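Local coordinates for uncharacterized conserved protein YiiM (Geobacillus stearothermophilus, PDB 5YHH) that probably takes part in resistance to hydroxylaminopurine and, as a MOSC-domain protein, may act as a molybdenum-cofactor-dependent oxidoreductase, at residues Ala114-Ser119 / Phe151-Glu156; Lys63-Tyr68 / Glu91-Leu96. All coordinates share one frame; numbering follows the deposited sequence.

Contact 1: Ala114-Ser119 / Phe151-Glu156; sequences ALVQVS and FRVLQE
V116 lays its CG2 methyl over one face of the F151 ring, a CH-pi contact with CG2 4.1 Å from the ring centroid. With CG1 anti to the carbonyl carbon (chi1 -64°), CG2 falls between the backbone N and the carbonyl carbon and is turned to the ring. V118 CG2 comes obliquely to the same ring, 3.6 Å from F151 CE1. V116 CG1 also reaches V153 CG2, on the same face of the sheet. I65 and A67 of the next strand pack against this buried side.

The two strands run antiparallel inside the MOSC domain. Q117 and R152 form a hydrogen-bonded pair, with Q117 N to R152 O at 2.9 Å and R152 N to Q117 O at 2.8 Å. A classic beta bulge then interrupts the pairing. L154 N and Q155 N both donate to L115 O, and L115 N returns a bond to Q155 O.

On the other face, L154 CD1 rests 3.8 Å from Q117 CB. The Q117 and R152 side chains lie side by side, with amide and guanidinium planes 84° apart. R152 NH1 donates to Q117 OE1 (2.9 Å) from above the amide plane, off its lone pairs. S119 CB lies over one guanidinium face, toward the rim. R152 NH1 also bonds A202 O, and NH2 forms a salt bridge with D62.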
ATOM      1  N   ALA A 114     -15.229  -4.000  -8.176  1.00 33.99           N
ATOM      2  CA  ALA A 114     -13.839  -4.266  -8.576  1.00 33.14           C
ATOM      3  C   ALA A 114     -13.219  -5.499  -7.873  1.00 32.76           C
ATOM      4  O   ALA A 114     -13.677  -5.911  -6.817  1.00 33.09           O
ATOM      5  CB  ALA A 114     -12.959  -3.001  -8.311  1.00 32.35           C
ATOM      6  N   LEU A 115     -12.156  -6.053  -8.463  1.00 32.38           N
ATOM      7  CA  LEU A 115     -11.335  -7.099  -7.828  1.00 32.36           C
ATOM      8  C   LEU A 115      -9.902  -6.627  -7.817  1.00 30.74           C
ATOM      9  O   LEU A 115      -9.365  -6.237  -8.866  1.00 31.26           O
ATOM     10  CB  LEU A 115     -11.326  -8.398  -8.606  1.00 34.78           C
ATOM     11  CG  LEU A 115     -12.216  -9.552  -8.222  1.00 39.21           C
ATOM     12  CD1 LEU A 115     -12.225 -10.536  -9.415  1.00 41.30           C
ATOM     13  CD2 LEU A 115     -11.741 -10.203  -6.922  1.00 40.59           C
ATOM     14  N   VAL A 116      -9.281  -6.719  -6.652  1.00 29.38           N
ATOM     15  CA  VAL A 116      -7.932  -6.226  -6.448  1.00 28.37           C
ATOM     16  C   VAL A 116      -7.067  -7.278  -5.747  1.00 28.52           C
ATOM     17  O   VAL A 116      -7.575  -8.163  -5.065  1.00 29.00           O
ATOM     18  CB  VAL A 116      -7.923  -4.903  -5.677  1.00 27.49           C
ATOM     19  CG1 VAL A 116      -8.614  -3.787  -6.476  1.00 27.32           C
ATOM     20  CG2 VAL A 116      -8.546  -5.047  -4.271  1.00 26.65           C
ATOM     21  N   GLN A 117      -5.756  -7.188  -5.967  1.00 27.69           N
ATOM     22  CA  GLN A 117      -4.803  -8.146  -5.422  1.00 27.40           C
ATOM     23  C   GLN A 117      -3.625  -7.397  -4.834  1.00 25.73           C
ATOM     24  O   GLN A 117      -3.074  -6.507  -5.486  1.00 24.79           O
ATOM     25  CB  GLN A 117      -4.265  -9.080  -6.510  1.00 29.19           C
ATOM     26  CG  GLN A 117      -3.378 -10.226  -5.980  1.00 30.40           C
ATOM     27  CD  GLN A 117      -2.922 -11.183  -7.063  1.00 33.71           C
ATOM     28  OE1 GLN A 117      -2.405 -10.765  -8.110  1.00 31.34           O
ATOM     29  NE2 GLN A 117      -3.091 -12.484  -6.815  1.00 32.93           N
ATOM     30  N   VAL A 118      -3.199  -7.826  -3.650  1.00 25.25           N
ATOM     31  CA  VAL A 118      -2.014  -7.253  -2.983  1.00 25.01           C
ATOM     32  C   VAL A 118      -0.765  -7.615  -3.760  1.00 25.43           C
ATOM     33  O   VAL A 118      -0.552  -8.784  -4.082  1.00 27.05           O
ATOM     34  CB  VAL A 118      -1.905  -7.748  -1.506  1.00 25.22           C
ATOM     35  CG1 VAL A 118      -0.654  -7.183  -0.814  1.00 25.52           C
ATOM     36  CG2 VAL A 118      -3.165  -7.365  -0.717  1.00 24.76           C
ATOM     37  N   SER A 119       0.037  -6.608  -4.068  1.00 25.37           N
ATOM     38  CA  SER A 119       1.213  -6.747  -4.936  1.00 26.64           C
ATOM     39  C   SER A 119       2.567  -6.512  -4.280  1.00 26.71           C
ATOM     40  O   SER A 119       3.565  -7.097  -4.698  1.00 28.26           O
ATOM     41  CB  SER A 119       1.096  -5.771  -6.097  1.00 26.69           C
ATOM     42  OG  SER A 119       1.076  -4.427  -5.660  1.00 24.67           O
ATOM     43  N   PHE A 151      -2.203  -2.458  -4.123  1.00 23.17           N
ATOM     44  CA  PHE A 151      -2.948  -3.436  -4.911  1.00 24.32           C
ATOM     45  C   PHE A 151      -2.782  -3.173  -6.404  1.00 25.54           C
ATOM     46  O   PHE A 151      -2.711  -2.018  -6.859  1.00 25.00           O
ATOM     47  CB  PHE A 151      -4.459  -3.292  -4.675  1.00 23.53           C
ATOM     48  CG  PHE A 151      -4.920  -3.505  -3.267  1.00 24.95           C
ATOM     49  CD1 PHE A 151      -5.227  -4.774  -2.801  1.00 25.80           C
ATOM     50  CD2 PHE A 151      -5.146  -2.418  -2.430  1.00 25.55           C
ATOM     51  CE1 PHE A 151      -5.715  -4.958  -1.498  1.00 27.48           C
ATOM     52  CE2 PHE A 151      -5.633  -2.593  -1.145  1.00 28.59           C
ATOM     53  CZ  PHE A 151      -5.912  -3.860  -0.675  1.00 28.79           C
ATOM     54  N   ARG A 152      -2.795  -4.260  -7.168  1.00 27.13           N
ATOM     55  CA  ARG A 152      -3.074  -4.223  -8.602  1.00 28.14           C
ATOM     56  C   ARG A 152      -4.573  -4.476  -8.796  1.00 28.70           C
ATOM     57  O   ARG A 152      -5.246  -5.065  -7.930  1.00 27.50           O
ATOM     58  CB  ARG A 152      -2.230  -5.272  -9.351  1.00 29.60           C
ATOM     59  CG  ARG A 152      -2.541  -6.739  -9.009  1.00 31.08           C
ATOM     60  CD  ARG A 152      -1.843  -7.696 -10.009  1.00 32.33           C
ATOM     61  NE  ARG A 152      -0.383  -7.543  -9.928  1.00 33.84           N
ATOM     62  CZ  ARG A 152       0.401  -8.105  -9.006  1.00 32.36           C
ATOM     63  NH1 ARG A 152      -0.093  -8.936  -8.103  1.00 33.96           N
ATOM     64  NH2 ARG A 152       1.701  -7.874  -9.027  1.00 32.43           N
ATOM     65  N   VAL A 153      -5.106  -4.025  -9.924  1.00 29.03           N
ATOM     66  CA  VAL A 153      -6.504  -4.219 -10.221  1.00 30.01           C
ATOM     67  C   VAL A 153      -6.649  -5.394 -11.181  1.00 31.82           C
ATOM     68  O   VAL A 153      -6.161  -5.330 -12.325  1.00 31.78           O
ATOM     69  CB  VAL A 153      -7.094  -2.949 -10.826  1.00 30.33           C
ATOM     70  CG1 VAL A 153      -8.535  -3.211 -11.277  1.00 32.00           C
ATOM     71  CG2 VAL A 153      -6.961  -1.786  -9.795  1.00 28.90           C
ATOM     72  N   LEU A 154      -7.297  -6.457 -10.698  1.00 33.01           N
ATOM     73  CA  LEU A 154      -7.581  -7.654 -11.502  1.00 35.34           C
ATOM     74  C   LEU A 154      -8.795  -7.471 -12.380  1.00 36.88           C
ATOM     75  O   LEU A 154      -8.827  -7.963 -13.523  1.00 36.80           O
ATOM     76  CB  LEU A 154      -7.788  -8.894 -10.607  1.00 35.83           C
ATOM     77  CG  LEU A 154      -6.596  -9.252  -9.702  1.00 35.10           C
ATOM     78  CD1 LEU A 154      -6.908 -10.505  -8.858  1.00 35.08           C
ATOM     79  CD2 LEU A 154      -5.287  -9.415 -10.502  1.00 34.70           C
ATOM     80  N   GLN A 155      -9.821  -6.811 -11.841  1.00 36.32           N
ATOM     81  CA  GLN A 155     -11.014  -6.474 -12.621  1.00 37.97           C
ATOM     82  C   GLN A 155     -11.434  -5.042 -12.252  1.00 36.37           C
ATOM     83  O   GLN A 155     -11.570  -4.678 -11.076  1.00 33.54           O
ATOM     84  CB  GLN A 155     -12.153  -7.514 -12.454  1.00 40.11           C
ATOM     85  CG  GLN A 155     -13.607  -6.899 -12.563  1.00 44.49           C
ATOM     86  CD  GLN A 155     -14.778  -7.867 -12.275  1.00 48.22           C
ATOM     87  OE1 GLN A 155     -15.018  -8.797 -13.038  1.00 52.85           O
ATOM     88  NE2 GLN A 155     -15.530  -7.612 -11.191  1.00 49.70           N
ATOM     89  N   GLU A 156     -11.552  -4.208 -13.279  1.00 36.50           N
ATOM     90  CA  GLU A 156     -11.962  -2.810 -13.121  1.00 36.48           C
ATOM     91  C   GLU A 156     -13.373  -2.749 -12.564  1.00 36.10           C
ATOM     92  O   GLU A 156     -14.170  -3.651 -12.789  1.00 36.83           O
ATOM     93  CB  GLU A 156     -11.923  -2.096 -14.494  1.00 38.77           C
ATOM     94  CG  GLU A 156     -10.536  -1.862 -14.967  1.00 40.81           C
ATOM     95  CD  GLU A 156     -10.445  -1.055 -16.260  1.00 44.74           C
ATOM     96  OE1 GLU A 156     -11.408  -1.066 -17.079  1.00 45.97           O
ATOM     97  OE2 GLU A 156      -9.381  -0.409 -16.426  1.00 47.80           O
TER

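Contact 2: Lys63-Tyr68 / Glu91-Leu96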
ATOM      1  N   LYS A  63       1.360  -0.964  -8.938  1.00 32.56           N
ATOM      2  CA  LYS A  63       1.155   0.062  -7.945  1.00 31.89           C
ATOM      3  C   LYS A  63      -0.107   0.877  -8.255  1.00 30.71           C
ATOM      4  O   LYS A  63      -0.150   2.089  -8.046  1.00 31.07           O
ATOM      5  CB  LYS A  63       2.399   0.951  -7.871  1.00 31.74           C
ATOM      6  CG  LYS A  63       3.662   0.224  -7.320  1.00 35.45           C
ATOM      7  CD  LYS A  63       4.806   1.174  -6.885  1.00 38.75           C
ATOM      8  CE  LYS A  63       5.298   2.098  -7.999  1.00 43.19           C
ATOM      9  NZ  LYS A  63       6.404   1.503  -8.825  1.00 46.60           N
ATOM     10  N   ALA A  64      -1.154   0.204  -8.714  1.00 29.62           N
ATOM     11  CA  ALA A  64      -2.364   0.895  -9.164  1.00 29.52           C
ATOM     12  C   ALA A  64      -3.081   1.647  -8.018  1.00 28.90           C
ATOM     13  O   ALA A  64      -3.549   2.762  -8.220  1.00 28.97           O
ATOM     14  CB  ALA A  64      -3.304  -0.079  -9.780  1.00 29.53           C
ATOM     15  N   ILE A  65      -3.180   1.016  -6.842  1.00 27.37           N
ATOM     16  CA  ILE A  65      -3.891   1.586  -5.684  1.00 26.09           C
ATOM     17  C   ILE A  65      -2.957   1.521  -4.470  1.00 25.22           C
ATOM     18  O   ILE A  65      -2.520   0.444  -4.071  1.00 25.04           O
ATOM     19  CB  ILE A  65      -5.194   0.828  -5.386  1.00 26.57           C
ATOM     20  CG1 ILE A  65      -6.154   0.868  -6.605  1.00 27.77           C
ATOM     21  CG2 ILE A  65      -5.893   1.421  -4.151  1.00 25.39           C
ATOM     22  CD1 ILE A  65      -7.218  -0.200  -6.532  1.00 32.09           C
ATOM     23  N   CYS A  66      -2.645   2.670  -3.890  1.00 25.12           N
ATOM     24  CA  CYS A  66      -1.926   2.720  -2.609  1.00 24.96           C
ATOM     25  C   CYS A  66      -2.922   2.747  -1.415  1.00 22.86           C
ATOM     26  O   CYS A  66      -3.847   3.557  -1.401  1.00 22.99           O
ATOM     27  CB  CYS A  66      -1.000   3.964  -2.615  1.00 25.49           C
ATOM     28  SG  CYS A  66      -0.077   4.145  -1.086  1.00 34.44           S
ATOM     29  N   ALA A  67      -2.755   1.839  -0.456  1.00 21.55           N
ATOM     30  CA  ALA A  67      -3.663   1.681   0.698  1.00 21.62           C
ATOM     31  C   ALA A  67      -2.920   1.871   2.001  1.00 21.83           C
ATOM     32  O   ALA A  67      -1.742   1.475   2.119  1.00 22.59           O
ATOM     33  CB  ALA A  67      -4.304   0.295   0.680  1.00 21.41           C
ATOM     34  N   TYR A  68      -3.590   2.492   2.978  1.00 21.30           N
ATOM     35  CA  TYR A  68      -2.987   2.730   4.297  1.00 20.40           C
ATOM     36  C   TYR A  68      -3.971   2.429   5.417  1.00 20.14           C
ATOM     37  O   TYR A  68      -5.119   2.852   5.350  1.00 20.63           O
ATOM     38  CB  TYR A  68      -2.453   4.162   4.437  1.00 20.39           C
ATOM     39  CG  TYR A  68      -1.462   4.237   5.542  1.00 19.87           C
ATOM     40  CD1 TYR A  68      -0.158   3.813   5.353  1.00 21.75           C
ATOM     41  CD2 TYR A  68      -1.839   4.667   6.795  1.00 21.77           C
ATOM     42  CE1 TYR A  68       0.743   3.842   6.375  1.00 21.15           C
ATOM     43  CE2 TYR A  68      -0.943   4.723   7.815  1.00 22.31           C
ATOM     44  CZ  TYR A  68       0.346   4.305   7.616  1.00 21.02           C
ATOM     45  OH  TYR A  68       1.265   4.316   8.637  1.00 22.58           O
ATOM     46  N   GLU A  91      -2.488   8.077   0.537  1.00 23.94           N
ATOM     47  CA  GLU A  91      -3.110   6.829   0.086  1.00 23.39           C
ATOM     48  C   GLU A  91      -4.376   7.078  -0.756  1.00 23.82           C
ATOM     49  O   GLU A  91      -5.130   7.996  -0.483  1.00 25.12           O
ATOM     50  CB  GLU A  91      -3.390   5.892   1.275  1.00 23.42           C
ATOM     51  CG  GLU A  91      -4.521   6.321   2.250  1.00 21.49           C
ATOM     52  CD  GLU A  91      -4.237   7.429   3.186  1.00 22.70           C
ATOM     53  OE1 GLU A  91      -3.145   8.067   3.112  1.00 22.59           O
ATOM     54  OE2 GLU A  91      -5.126   7.647   4.078  1.00 20.86           O
ATOM     55  N   ASN A  92      -4.593   6.282  -1.799  1.00 23.36           N
ATOM     56  CA  ASN A  92      -5.888   6.277  -2.508  1.00 23.48           C
ATOM     57  C   ASN A  92      -7.008   5.791  -1.615  1.00 23.00           C
ATOM     58  O   ASN A  92      -8.126   6.357  -1.620  1.00 24.22           O
ATOM     59  CB  ASN A  92      -5.827   5.376  -3.751  1.00 23.92           C
ATOM     60  CG  ASN A  92      -4.728   5.749  -4.693  1.00 27.90           C
ATOM     61  OD1 ASN A  92      -3.600   5.216  -4.631  1.00 27.97           O
ATOM     62  ND2 ASN A  92      -5.015   6.711  -5.556  1.00 31.04           N
ATOM     63  N   TRP A  93      -6.720   4.741  -0.839  1.00 22.10           N
ATOM     64  CA  TRP A  93      -7.707   4.049  -0.014  1.00 22.17           C
ATOM     65  C   TRP A  93      -7.206   4.031   1.436  1.00 22.45           C
ATOM     66  O   TRP A  93      -6.150   3.467   1.729  1.00 20.25           O
ATOM     67  CB  TRP A  93      -7.854   2.598  -0.466  1.00 23.20           C
ATOM     68  CG  TRP A  93      -8.544   2.351  -1.766  1.00 23.14           C
ATOM     69  CD1 TRP A  93      -8.935   3.272  -2.699  1.00 27.14           C
ATOM     70  CD2 TRP A  93      -8.839   1.066  -2.317  1.00 23.46           C
ATOM     71  NE1 TRP A  93      -9.483   2.623  -3.798  1.00 27.34           N
ATOM     72  CE2 TRP A  93      -9.450   1.272  -3.569  1.00 26.20           C
ATOM     73  CE3 TRP A  93      -8.674  -0.238  -1.848  1.00 25.02           C
ATOM     74  CZ2 TRP A  93      -9.886   0.206  -4.374  1.00 28.50           C
ATOM     75  CZ3 TRP A  93      -9.097  -1.278  -2.616  1.00 26.41           C
ATOM     76  CH2 TRP A  93      -9.705  -1.058  -3.881  1.00 26.87           C
ATOM     77  N   THR A  94      -7.958   4.693   2.309  1.00 22.12           N
ATOM     78  CA  THR A  94      -7.763   4.595   3.729  1.00 22.50           C
ATOM     79  C   THR A  94      -8.575   3.413   4.197  1.00 22.62           C
ATOM     80  O   THR A  94      -9.787   3.353   3.996  1.00 22.77           O
ATOM     81  CB  THR A  94      -8.246   5.854   4.445  1.00 22.71           C
ATOM     82  OG1 THR A  94      -7.620   6.986   3.850  1.00 24.36           O
ATOM     83  CG2 THR A  94      -7.885   5.757   5.933  1.00 23.31           C
ATOM     84  N   LEU A  95      -7.906   2.464   4.838  1.00 23.22           N
ATOM     85  CA  LEU A  95      -8.545   1.218   5.182  1.00 23.83           C
ATOM     86  C   LEU A  95      -8.896   1.148   6.642  1.00 25.48           C
ATOM     87  O   LEU A  95      -8.348   1.877   7.482  1.00 24.16           O
ATOM     88  CB  LEU A  95      -7.619   0.065   4.828  1.00 23.99           C
ATOM     89  CG  LEU A  95      -7.212  -0.141   3.368  1.00 24.47           C
ATOM     90  CD1 LEU A  95      -6.513  -1.522   3.190  1.00 24.75           C
ATOM     91  CD2 LEU A  95      -8.392   0.001   2.422  1.00 25.15           C
ATOM     92  N   LEU A  96      -9.858   0.284   6.936  1.00 26.08           N
ATOM     93  CA  LEU A  96     -10.168  -0.117   8.312  1.00 27.95           C
ATOM     94  C   LEU A  96     -10.222  -1.655   8.373  1.00 28.65           C
ATOM     95  O   LEU A  96     -10.766  -2.303   7.466  1.00 28.41           O
ATOM     96  CB  LEU A  96     -11.497   0.502   8.754  1.00 28.81           C
ATOM     97  CG  LEU A  96     -11.927   0.215  10.173  1.00 32.62           C
ATOM     98  CD1 LEU A  96     -11.033   1.024  11.179  1.00 31.88           C
ATOM     99  CD2 LEU A  96     -13.427   0.578  10.325  1.00 36.40           C
TER
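C66 and Y68 bond to W93 and L95 across the parallel strands 65-68 and 93-96, whose short axes lie 39° apart and approach to 4.8 Å. W93 N donates to C66 O, Y68 N to W93 O (3.0 Å), and L95 N to Y68 O. The bond from Y68 N runs nearly along the C=O axis of W93.

N92 extends this pattern with its side chain. Its OD1 accepts from C66 N at 2.8 Å with an N-H...O angle of 162°, so an amide oxygen takes the place of a backbone carbonyl at the start of the strand. With CG anti to the carbonyl carbon of N92 (chi1 -56°), the amide is directed at C66 N.

I65 and W93 form the apolar side of the contact. I65 CG2 sits over the indole face, 3.5 Å from the centroid of the five-membered ring. I65 CD1 touches W93 CZ2 at 3.5 Å, near the rim of the six-membered ring. Farther along, A67 CB meets L95 CD1 at 3.8 Å. The W93 ring also meets that of F151.

On the other side, Y68 CB packs on E91 CG at 3.7 Å. The bent E91 chain brings OE2 to T94 OG1, which donates to it at 2.6 Å. E91 OE2 also accepts from G87 N, and OE1 from F89 N. The buried carboxylate is thus held by several donors. The Y68 ring stacks on F89, and its OH bonds K146 O and W76 NE1.

Strand 65-69, helix 71-80 and strand 93-96 make a beta-alpha-beta unit, and this contact pairs its two parallel strands.

In the fold
From the N terminus, the chain runs through strands 8-19, 27-35 and 40-42 before it reaches 63-68. It then passes through helix 71-80 and returns at 91-96, where contact 2 closes the loop. Contact 1 opens later, at 114-119, and closes at 151-156 after helices 127-132 and 137-144. The two loops follow in series; they neither nest nor cross. Their strands belong to one mixed sheet, in the order 93-96, 65-69, 149-153, 114-121. Strands 65-69 and 149-153 join the contacts, with a probable hydrogen bond from F151 N to I65 O. V153 CG2 packs on I65 CD1 at this junction. Together the contacts tie the beta-alpha-beta unit to the antiparallel part of the MOSC domain.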